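Local atomic coordinates of ssDNA binding protein (Aeropyrum pernix, PDB entry 4PSN), a protein that probably binds single-stranded DNA, which is thought to be held in a tunnel system formed between its subunits. Residues Thr9-Ala14 / Val69-Ile74. Numbering follows the deposited sequence.
Sequences TGLVIA and VVRIQI
The guanidinium of R71 carries the L11 methyl CD2 over one of its faces, 3.8 Å from NH2, while its NH1 forms a salt bridge with E93 on strand 83-97. In the R71 chain, CG, anti to the backbone N, and CD run along the G10 peptide, CG 3.5 Å from G10 O; the bend at chi3 (68°) then turns the guanidinium toward the L11 methyl. All this belongs to a three-stranded antiparallel sheet in the N-terminal ThermoDBP-related region: strand 69-78 is central, and strand 6-13, which is interrupted partway, pairs with it on the side away from 83-97.

Pairing is regular at V12 and V70, a hydrogen-bonded pair: V70 N gives an almost straight bond to V12 O (172°), and V12 N returns one of 2.9 Å to V70 O. Their side chains share a sheet face, V12 CG1 meeting V70 CG2 at 3.7 Å, and V70 also packs on L58 of helix 40-61. From I13, CD1 comes in crosswise against V69 CG2, and both residues pack on W95 of the second subunit, so this end of the pairing joins a subunit interface.

Farther along, T9 supplies the contact through side chain and backbone alike. With chi1 at 59°, OG1 sits between backbone N and carbonyl carbon, from where it accepts from I72 N at 2.9 Å and donates to G10 O in the carbonyl plane, on a lone pair. With a valine in its place, I72 N would probably lose its acceptor on this strand and the G10 carbonyl would be less firmly oriented. In the model, T9 N also bonds to I72 O at 3.0 Å, and beside that bond a water accepts from G10 N at 3.0 Å and donates weakly to I72 O.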
# COMPACT_ATOMS: atom_id res chain seq x y z
N THR C 9 -4.93 9.27 5.90
CA THR C 9 -5.39 7.89 5.95
C THR C 9 -5.41 7.22 4.58
O THR C 9 -5.46 6.00 4.49
CB THR C 9 -6.84 7.82 6.50
OG1 THR C 9 -7.70 8.59 5.66
CG2 THR C 9 -6.92 8.35 7.93
N GLY C 10 -5.42 8.02 3.51
CA GLY C 10 -5.79 7.49 2.21
C GLY C 10 -7.26 7.07 2.23
O GLY C 10 -7.97 7.34 3.20
N LEU C 11 -7.72 6.42 1.17
CA LEU C 11 -9.10 5.95 1.09
C LEU C 11 -9.25 4.81 2.06
O LEU C 11 -8.42 3.89 2.10
CB LEU C 11 -9.42 5.45 -0.31
CG LEU C 11 -9.24 6.46 -1.44
CD1 LEU C 11 -9.49 5.76 -2.77
CD2 LEU C 11 -10.20 7.65 -1.26
N VAL C 12 -10.30 4.85 2.87
CA VAL C 12 -10.55 3.74 3.77
C VAL C 12 -12.06 3.54 4.01
O VAL C 12 -12.81 4.51 4.06
CB VAL C 12 -9.76 3.92 5.11
CG1 VAL C 12 -10.30 5.12 5.88
CG2 VAL C 12 -9.80 2.65 5.95
N ILE C 13 -12.51 2.29 4.11
CA ILE C 13 -13.91 2.05 4.47
C ILE C 13 -14.15 2.66 5.86
O ILE C 13 -13.31 2.55 6.74
CB ILE C 13 -14.29 0.55 4.49
CG1 ILE C 13 -14.12 -0.08 3.11
CG2 ILE C 13 -15.75 0.37 4.89
CD1 ILE C 13 -15.31 0.20 2.19
N ALA C 14 -15.30 3.29 6.05
CA ALA C 14 -15.50 4.07 7.27
C ALA C 14 -15.27 3.24 8.53
O ALA C 14 -14.67 3.72 9.49
CB ALA C 14 -16.87 4.72 7.28
N VAL C 69 -16.98 5.19 2.24
CA VAL C 69 -15.53 5.38 2.18
C VAL C 69 -15.21 6.79 2.65
O VAL C 69 -15.95 7.72 2.36
CB VAL C 69 -15.01 5.16 0.75
CG1 VAL C 69 -13.57 5.65 0.60
CG2 VAL C 69 -15.14 3.69 0.36
N VAL C 70 -14.13 6.95 3.41
CA VAL C 70 -13.70 8.26 3.87
C VAL C 70 -12.22 8.43 3.61
O VAL C 70 -11.51 7.47 3.35
CB VAL C 70 -13.93 8.43 5.38
CG1 VAL C 70 -15.42 8.50 5.70
CG2 VAL C 70 -13.24 7.29 6.15
N ARG C 71 -11.75 9.66 3.70
CA ARG C 71 -10.32 9.94 3.61
C ARG C 71 -10.12 11.14 4.51
O ARG C 71 -10.86 12.12 4.42
CB ARG C 71 -9.91 10.27 2.17
CG ARG C 71 -8.41 10.57 2.00
CD ARG C 71 -7.95 10.36 0.56
NE ARG C 71 -8.53 11.35 -0.34
CZ ARG C 71 -8.40 11.33 -1.67
NH1 ARG C 71 -8.97 12.29 -2.39
NH2 ARG C 71 -7.69 10.38 -2.28
N ILE C 72 -9.12 11.07 5.38
CA ILE C 72 -8.96 12.06 6.43
C ILE C 72 -7.52 12.51 6.49
O ILE C 72 -6.61 11.73 6.28
CB ILE C 72 -9.33 11.45 7.83
CG1 ILE C 72 -10.76 10.93 7.81
CG2 ILE C 72 -9.15 12.49 8.94
CD1 ILE C 72 -11.14 10.15 9.02
N GLN C 73 -7.33 13.79 6.76
CA GLN C 73 -5.99 14.29 6.94
C GLN C 73 -6.05 15.42 7.95
O GLN C 73 -7.04 16.16 8.02
CB GLN C 73 -5.37 14.74 5.61
CG GLN C 73 -5.98 15.97 4.99
CD GLN C 73 -5.11 16.53 3.87
OE1 GLN C 73 -4.92 15.88 2.84
NE2 GLN C 73 -4.54 17.73 4.08
N ILE C 74 -5.01 15.52 8.76
CA ILE C 74 -4.91 16.61 9.72
C ILE C 74 -3.44 16.81 10.05
O ILE C 74 -2.69 15.84 10.15
CB ILE C 74 -5.70 16.28 10.99
CG1 ILE C 74 -5.68 17.44 11.98
CG2 ILE C 74 -5.18 14.99 11.64
CD1 ILE C 74 -6.56 17.16 13.22
O HOH W 1 -5.47 10.96 3.19